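Local coordinates for galactitol 1-phosphate 5-dehydrogenase (Escherichia coli, PDB 4UEJ), which oxidises galactitol 1-phosphate to D-tagatose 6-phosphate with NAD(+), as a zinc-containing alcohol dehydrogenase of galactitol metabolism, at residues 164-169 and 186-191; 27-32 and 64-69. All coordinates share one frame; numbering follows the deposited sequence.

Contact 1 (164-169 and 186-191)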
ATOM      1  N   VAL A 164      -1.777 -12.946  11.656  1.00  8.16           N
ATOM      2  CA  VAL A 164      -2.854 -12.044  11.303  1.00  7.86           C
ATOM      3  C   VAL A 164      -3.120 -11.116  12.468  1.00  8.57           C
ATOM      4  O   VAL A 164      -3.143 -11.528  13.642  1.00 11.87           O
ATOM      5  CB  VAL A 164      -4.126 -12.826  10.899  1.00  7.51           C
ATOM      6  CG1 VAL A 164      -5.322 -11.888  10.690  1.00  8.14           C
ATOM      7  CG2 VAL A 164      -3.855 -13.602   9.613  1.00 10.28           C
ATOM      8  N   ILE A 165      -3.293  -9.848  12.142  1.00  8.66           N
ATOM      9  CA  ILE A 165      -3.647  -8.852  13.138  1.00 10.44           C
ATOM     10  C   ILE A 165      -4.909  -8.167  12.652  1.00  7.87           C
ATOM     11  O   ILE A 165      -4.927  -7.599  11.555  1.00  9.06           O
ATOM     12  CB  ILE A 165      -2.517  -7.826  13.345  1.00  8.54           C
ATOM     13  CG1 ILE A 165      -1.220  -8.538  13.729  1.00 10.85           C
ATOM     14  CG2 ILE A 165      -2.913  -6.778  14.384  1.00  9.15           C
ATOM     15  CD1 ILE A 165      -0.035  -7.583  13.915  1.00 15.08           C
ATOM     16  N   ILE A 166      -5.966  -8.228  13.453  1.00  8.38           N
ATOM     17  CA  ILE A 166      -7.211  -7.576  13.109  1.00  8.03           C
ATOM     18  C   ILE A 166      -7.395  -6.347  13.976  1.00 12.15           C
ATOM     19  O   ILE A 166      -7.470  -6.444  15.193  1.00 10.83           O
ATOM     20  CB  ILE A 166      -8.439  -8.507  13.294  1.00  7.98           C
ATOM     21  CG1 ILE A 166      -8.249  -9.826  12.530  1.00  8.84           C
ATOM     22  CG2 ILE A 166      -9.713  -7.759  12.882  1.00  9.67           C
ATOM     23  CD1 ILE A 166      -8.007  -9.687  10.999  1.00  7.01           C
ATOM     24  N   ILE A 167      -7.451  -5.177  13.353  1.00  8.81           N
ATOM     25  CA  ILE A 167      -7.619  -3.956  14.123  1.00  9.69           C
ATOM     26  C   ILE A 167      -9.075  -3.524  13.983  1.00 13.73           C
ATOM     27  O   ILE A 167      -9.578  -3.320  12.879  1.00 14.27           O
ATOM     28  CB  ILE A 167      -6.658  -2.838  13.657  1.00 10.01           C
ATOM     29  CG1 ILE A 167      -5.204  -3.292  13.783  1.00 10.32           C
ATOM     30  CG2 ILE A 167      -6.860  -1.588  14.485  1.00 11.15           C
ATOM     31  CD1 ILE A 167      -4.225  -2.356  13.051  1.00 12.58           C
ATOM     32  N   GLY A 168      -9.768  -3.424  15.105  1.00 11.17           N
ATOM     33  CA  GLY A 168     -11.183  -3.122  15.060  1.00 12.19           C
ATOM     34  C   GLY A 168     -11.952  -4.380  15.387  1.00 12.75           C
ATOM     35  O   GLY A 168     -11.817  -5.393  14.697  1.00 14.16           O
ATOM     36  N   ALA A 169     -12.736  -4.317  16.456  1.00 14.55           N
ATOM     37  CA  ALA A 169     -13.488  -5.476  16.925  1.00 16.92           C
ATOM     38  C   ALA A 169     -14.990  -5.253  16.774  1.00 13.96           C
ATOM     39  O   ALA A 169     -15.786  -5.687  17.615  1.00 17.19           O
ATOM     40  CB  ALA A 169     -13.133  -5.787  18.379  1.00 18.53           C
ATOM     41  N   LYS A 186      -1.376 -18.634  11.263  1.00 11.01           N
ATOM     42  CA  LYS A 186      -0.441 -19.106  12.276  1.00 13.15           C
ATOM     43  C   LYS A 186      -0.829 -18.567  13.640  1.00 14.56           C
ATOM     44  O   LYS A 186      -0.805 -19.281  14.638  1.00 16.77           O
ATOM     45  CB  LYS A 186       0.992 -18.681  11.930  1.00 15.31           C
ATOM     46  CG  LYS A 186       2.004 -19.024  13.014  1.00 19.69           C
ATOM     47  CD  LYS A 186       3.414 -18.598  12.618  1.00 24.03           C
ATOM     48  CE  LYS A 186       4.414 -18.893  13.716  1.00 32.63           C
ATOM     49  NZ  LYS A 186       4.662 -20.353  13.873  1.00 43.05           N
ATOM     50  N   SER A 187      -1.190 -17.292  13.670  1.00 12.13           N
ATOM     51  CA  SER A 187      -1.684 -16.653  14.875  1.00 13.02           C
ATOM     52  C   SER A 187      -2.704 -15.589  14.491  1.00 12.22           C
ATOM     53  O   SER A 187      -2.712 -15.104  13.360  1.00  9.91           O
ATOM     54  CB  SER A 187      -0.544 -16.017  15.668  1.00 10.94           C
ATOM     55  OG  SER A 187       0.015 -14.934  14.932  1.00 11.89           O
ATOM     56  N   VAL A 188      -3.566 -15.227  15.437  1.00 10.31           N
ATOM     57  CA  VAL A 188      -4.436 -14.081  15.230  1.00 10.34           C
ATOM     58  C   VAL A 188      -4.378 -13.194  16.460  1.00 11.48           C
ATOM     59  O   VAL A 188      -4.532 -13.672  17.587  1.00 13.38           O
ATOM     60  CB  VAL A 188      -5.893 -14.506  14.959  1.00 10.37           C
ATOM     61  CG1 VAL A 188      -6.751 -13.289  14.692  1.00 11.64           C
ATOM     62  CG2 VAL A 188      -5.947 -15.490  13.816  1.00 11.61           C
ATOM     63  N   THR A 189      -4.123 -11.910  16.231  1.00  9.68           N
ATOM     64  CA  THR A 189      -4.064 -10.906  17.283  1.00 11.41           C
ATOM     65  C   THR A 189      -5.200  -9.923  17.053  1.00 14.29           C
ATOM     66  O   THR A 189      -5.439  -9.539  15.914  1.00 15.23           O
ATOM     67  CB  THR A 189      -2.715 -10.161  17.264  1.00 14.84           C
ATOM     68  OG1 THR A 189      -1.671 -11.069  17.645  1.00 14.41           O
ATOM     69  CG2 THR A 189      -2.733  -8.969  18.210  1.00 12.72           C
ATOM     70  N   ALA A 190      -5.900  -9.514  18.104  1.00 10.74           N
ATOM     71  CA  ALA A 190      -6.971  -8.539  17.919  1.00 11.33           C
ATOM     72  C   ALA A 190      -6.662  -7.247  18.667  1.00 11.44           C
ATOM     73  O   ALA A 190      -6.197  -7.285  19.788  1.00 13.63           O
ATOM     74  CB  ALA A 190      -8.313  -9.118  18.383  1.00 11.04           C
ATOM     75  N   ILE A 191      -6.930  -6.109  18.033  1.00 11.60           N
ATOM     76  CA  ILE A 191      -6.646  -4.811  18.624  1.00 11.99           C
ATOM     77  C   ILE A 191      -7.880  -3.922  18.593  1.00 12.38           C
ATOM     78  O   ILE A 191      -8.528  -3.812  17.565  1.00 14.85           O
ATOM     79  CB  ILE A 191      -5.483  -4.106  17.885  1.00 11.58           C
ATOM     80  CG1 ILE A 191      -4.251  -5.018  17.832  1.00 11.29           C
ATOM     81  CG2 ILE A 191      -5.179  -2.771  18.541  1.00 15.12           C
ATOM     82  CD1 ILE A 191      -3.022  -4.384  17.137  1.00 13.51           C
TER
HETATM   83  O   HOH W   1      -0.921 -12.362  15.113  1.00 13.31           O
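Ile191 packs against Ile165 and Ile167 on one face of a parallel pair of strands. Its CD1 enters the groove between those two side chains. Ile191 CD1 meets Ile165 CG2 at 3.6 Å and Ile167 CG1 at 4.1 Å. The Ile191 side chain runs beside that of Ile167 and crosses that of Ile165 at a slant. CG1 of Ile191 stands anti to its own carbonyl carbon (chi1 -54°), and the extended chain beyond it brings CD1 against the CG2 branch of Ile165. Leu245 and Ile249 of helix 240-249 cover Ile191 on this face. Thr189 lies alongside Ile165 here, with CB 4.2 Å from Ile165 CG1.

The other face carries Val164, Ile166, Val188 and Ala190. Contacts across the strands are looser there: Ile166 CG1 is 4.3 Å from Val188 CG1. Ile177 of helix 171-182 rests on Ile166, Val188 and Ala190.

Five backbone bonds join the strands. The Gly168 N to Ile191 O bond is almost straight (2.8 Å, 179°). One water donates to Val164 O (2.8 Å) and to Ser187 OG, and also bonds Thr189 OG1. Ser187 OG is bonded to Asn163 as well, and Thr189 OG1 to Gln208.

This is the first beta-alpha-beta unit of a Rossmann fold. Gly168 opens a GxGxxG-like turn, consistent with dinucleotide binding. The chemistry is that of a buried apolar sheet centre: the backbone bonds take up peptide groups between the strands, and the water, Asn163 and Gln208 serve the two hydroxyls at the Val164 end.

Contact 2 (27-32 and 64-69)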
ATOM      1  N   GLU A  27     -35.869 -10.481 -12.516  1.00 23.49           N
ATOM      2  CA  GLU A  27     -35.971 -10.078 -11.116  1.00 22.81           C
ATOM      3  C   GLU A  27     -36.599 -11.153 -10.237  1.00 23.30           C
ATOM      4  O   GLU A  27     -37.267 -12.060 -10.726  1.00 24.48           O
ATOM      5  CB  GLU A  27     -36.777  -8.785 -10.988  1.00 23.31           C
ATOM      6  CG  GLU A  27     -36.061  -7.581 -11.526  1.00 22.81           C
ATOM      7  CD  GLU A  27     -36.893  -6.319 -11.439  1.00 23.63           C
ATOM      8  OE1 GLU A  27     -38.140  -6.413 -11.406  1.00 24.86           O
ATOM      9  OE2 GLU A  27     -36.295  -5.229 -11.389  1.00 31.18           O
ATOM     10  N   VAL A  28     -36.363 -11.045  -8.933  1.00 22.56           N
ATOM     11  CA  VAL A  28     -37.049 -11.872  -7.946  1.00 23.17           C
ATOM     12  C   VAL A  28     -37.569 -10.986  -6.825  1.00 30.02           C
ATOM     13  O   VAL A  28     -37.085  -9.869  -6.636  1.00 22.36           O
ATOM     14  CB  VAL A  28     -36.123 -12.944  -7.332  1.00 22.53           C
ATOM     15  CG1 VAL A  28     -35.549 -13.846  -8.410  1.00 25.64           C
ATOM     16  CG2 VAL A  28     -35.004 -12.278  -6.549  1.00 21.19           C
ATOM     17  N   ARG A  29     -38.546 -11.478  -6.074  1.00 24.15           N
ATOM     18  CA  ARG A  29     -38.960 -10.775  -4.870  1.00 24.23           C
ATOM     19  C   ARG A  29     -38.591 -11.607  -3.660  1.00 27.56           C
ATOM     20  O   ARG A  29     -38.822 -12.814  -3.628  1.00 24.59           O
ATOM     21  CB  ARG A  29     -40.468 -10.478  -4.858  1.00 25.94           C
ATOM     22  CG  ARG A  29     -40.893  -9.679  -3.634  1.00 26.24           C
ATOM     23  CD  ARG A  29     -42.265  -9.026  -3.787  1.00 31.08           C
ATOM     24  NE  ARG A  29     -43.318  -9.999  -4.050  1.00 32.08           N
ATOM     25  CZ  ARG A  29     -44.096  -9.979  -5.124  1.00 35.29           C
ATOM     26  NH1 ARG A  29     -43.941  -9.031  -6.038  1.00 40.37           N
ATOM     27  NH2 ARG A  29     -45.033 -10.907  -5.284  1.00 39.30           N
ATOM     28  N   VAL A  30     -38.012 -10.949  -2.670  1.00 23.06           N
ATOM     29  CA  VAL A  30     -37.603 -11.633  -1.455  1.00 22.80           C
ATOM     30  C   VAL A  30     -38.434 -11.193  -0.257  1.00 23.67           C
ATOM     31  O   VAL A  30     -38.578 -10.008   0.010  1.00 23.66           O
ATOM     32  CB  VAL A  30     -36.116 -11.377  -1.145  1.00 21.25           C
ATOM     33  CG1 VAL A  30     -35.699 -12.145   0.092  1.00 21.15           C
ATOM     34  CG2 VAL A  30     -35.251 -11.763  -2.340  1.00 24.78           C
ATOM     35  N   LYS A  31     -38.974 -12.159   0.475  1.00 24.63           N
ATOM     36  CA  LYS A  31     -39.579 -11.860   1.757  1.00 25.46           C
ATOM     37  C   LYS A  31     -38.469 -11.908   2.797  1.00 24.41           C
ATOM     38  O   LYS A  31     -37.876 -12.962   3.035  1.00 24.88           O
ATOM     39  CB  LYS A  31     -40.692 -12.851   2.083  1.00 27.21           C
ATOM     40  CG  LYS A  31     -41.384 -12.574   3.391  1.00 28.34           C
ATOM     41  CD  LYS A  31     -42.513 -13.578   3.621  1.00 34.39           C
ATOM     42  CE  LYS A  31     -42.936 -13.618   5.080  1.00 43.99           C
ATOM     43  NZ  LYS A  31     -44.037 -14.604   5.307  1.00 49.36           N
ATOM     44  N   ILE A  32     -38.166 -10.760   3.390  1.00 23.99           N
ATOM     45  CA  ILE A  32     -36.979 -10.622   4.223  1.00 22.94           C
ATOM     46  C   ILE A  32     -37.176 -11.210   5.623  1.00 23.74           C
ATOM     47  O   ILE A  32     -38.162 -10.916   6.309  1.00 25.05           O
ATOM     48  CB  ILE A  32     -36.561  -9.143   4.304  1.00 22.44           C
ATOM     49  CG1 ILE A  32     -36.159  -8.666   2.907  1.00 21.63           C
ATOM     50  CG2 ILE A  32     -35.413  -8.950   5.272  1.00 21.67           C
ATOM     51  CD1 ILE A  32     -35.844  -7.201   2.812  1.00 27.21           C
ATOM     52  N   TYR A  64     -36.649 -15.445   2.017  1.00 23.80           N
ATOM     53  CA  TYR A  64     -37.111 -16.479   1.112  1.00 24.81           C
ATOM     54  C   TYR A  64     -37.646 -15.865  -0.162  1.00 25.83           C
ATOM     55  O   TYR A  64     -38.278 -14.805  -0.131  1.00 24.99           O
ATOM     56  CB  TYR A  64     -38.188 -17.333   1.775  1.00 26.68           C
ATOM     57  CG  TYR A  64     -37.688 -18.066   2.993  1.00 27.40           C
ATOM     58  CD1 TYR A  64     -37.062 -19.300   2.873  1.00 27.30           C
ATOM     59  CD2 TYR A  64     -37.836 -17.522   4.259  1.00 26.94           C
ATOM     60  CE1 TYR A  64     -36.600 -19.976   3.987  1.00 27.69           C
ATOM     61  CE2 TYR A  64     -37.376 -18.192   5.380  1.00 34.58           C
ATOM     62  CZ  TYR A  64     -36.758 -19.415   5.234  1.00 34.92           C
ATOM     63  OH  TYR A  64     -36.297 -20.079   6.343  1.00 42.79           O
ATOM     64  N   ILE A  65     -37.392 -16.533  -1.280  1.00 25.01           N
ATOM     65  CA  ILE A  65     -37.962 -16.100  -2.544  1.00 25.35           C
ATOM     66  C   ILE A  65     -39.488 -16.160  -2.459  1.00 27.11           C
ATOM     67  O   ILE A  65     -40.069 -17.208  -2.158  1.00 28.57           O
ATOM     68  CB  ILE A  65     -37.472 -16.958  -3.725  1.00 25.57           C
ATOM     69  CG1 ILE A  65     -35.952 -16.839  -3.888  1.00 23.98           C
ATOM     70  CG2 ILE A  65     -38.200 -16.550  -5.007  1.00 26.23           C
ATOM     71  CD1 ILE A  65     -35.462 -15.434  -4.141  1.00 22.58           C
ATOM     72  N   ASP A  66     -40.120 -15.018  -2.699  1.00 27.14           N
ATOM     73  CA  ASP A  66     -41.572 -14.898  -2.646  1.00 28.91           C
ATOM     74  C   ASP A  66     -42.164 -15.104  -4.030  1.00 29.92           C
ATOM     75  O   ASP A  66     -43.265 -15.643  -4.179  1.00 31.79           O
ATOM     76  CB  ASP A  66     -41.976 -13.527  -2.096  1.00 29.82           C
ATOM     77  CG  ASP A  66     -43.473 -13.331  -2.066  1.00 38.07           C
ATOM     78  OD1 ASP A  66     -44.140 -13.977  -1.229  1.00 43.00           O
ATOM     79  OD2 ASP A  66     -43.982 -12.530  -2.876  1.00 37.19           O
ATOM     80  N   ALA A  67     -41.419 -14.666  -5.040  1.00 28.81           N
ATOM     81  CA  ALA A  67     -41.838 -14.769  -6.435  1.00 29.68           C
ATOM     82  C   ALA A  67     -40.631 -14.559  -7.351  1.00 28.25           C
ATOM     83  O   ALA A  67     -39.635 -13.956  -6.943  1.00 26.61           O
ATOM     84  CB  ALA A  67     -42.926 -13.755  -6.744  1.00 32.52           C
ATOM     85  N   VAL A  68     -40.717 -15.061  -8.582  1.00 29.05           N
ATOM     86  CA  VAL A  68     -39.634 -14.871  -9.545  1.00 27.99           C
ATOM     87  C   VAL A  68     -40.145 -14.378 -10.895  1.00 28.85           C
ATOM     88  O   VAL A  68     -41.280 -14.643 -11.277  1.00 30.57           O
ATOM     89  CB  VAL A  68     -38.822 -16.173  -9.774  1.00 28.07           C
ATOM     90  CG1 VAL A  68     -38.192 -16.648  -8.482  1.00 29.26           C
ATOM     91  CG2 VAL A  68     -39.693 -17.264 -10.379  1.00 33.60           C
ATOM     92  N   GLY A  69     -39.288 -13.655 -11.609  1.00 30.55           N
ATOM     93  CA  GLY A  69     -39.585 -13.230 -12.959  1.00 28.59           C
ATOM     94  C   GLY A  69     -39.616 -14.423 -13.892  1.00 29.85           C
ATOM     95  O   GLY A  69     -39.087 -15.489 -13.578  1.00 32.46           O
TER
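Glu27 starts the pairing by accepting a bond at its backbone O from Gly69 N (2.7 Å). Its carboxylate turns away from the second strand and forms a salt bridge with Lys124.

Val28 faces the other way, opposite Val68 in a non-hydrogen-bonded pair. Its two methyls divide the work: CG1 meets Val68 CG1 at 3.9 Å, and CG2 meets Ile65 CD1 at 4.0 Å.

Arg29 is the centre of the contact. Its N bonds Ala67 O. Its O takes a short bond from Asp66 N (2.7 Å) and a weak one from Ala67 N (3.5 Å). Asp66 and Ala67 thus both face Arg29, which makes a classic beta bulge. The Arg29 chain leaves with CG anti to its backbone N (chi1 -177°) and bends at chi3 (58°), which sets the guanidinium beside Asp66. Arg29 NE (2.9 Å) and Arg29 NH2 (3.1 Å) both reach Asp66 OD2, side-on and close to the guanidinium plane. The carboxylate is turned 47° from that plane, and NE meets OD2 on its anti side. Ala67 CB lies over one guanidinium face. NH1 bonds Pro20 O.

Val30 returns to the face of Val28. Its CG2 touches Ile65 CD1 at 4.1 Å; Ile65 CD1 therefore touches both Val28 and Val30. Val81 and Val128 also pack on Val30. Lys31 and Tyr64 close the pairing with two reciprocal backbone bonds.

The strands belong to the GroES-like domain of the alcohol dehydrogenase family. One face is apolar, and the other carries the salt bridge. Two bonds to one oxygen probably stabilise the charged form of Asp66 and tie its side chain to Arg29 at the bulge.

The contacts lie in the two domains of the subunit. Contact 2 belongs to the GroES-like domain and contact 1 to the Rossmann-type domain. Their centres are 38 Å apart, on opposite sides of the chain's centre, and their nearest atoms are about 23 Å apart. In the chain, contact 2 closes before contact 1 opens. Neither segment pair includes a zinc ligand: Cys38 and His59 bind one zinc, with Glu144 probably a further ligand; Cys89, Cys92, Cys95 and Cys103 bind another. In contact 1 the Ile166 side chain is about 12 Å from a bound glycerol. Contact 1 is a parallel pair in a parallel sheet, contact 2 an antiparallel, bulged pair in a mixed one.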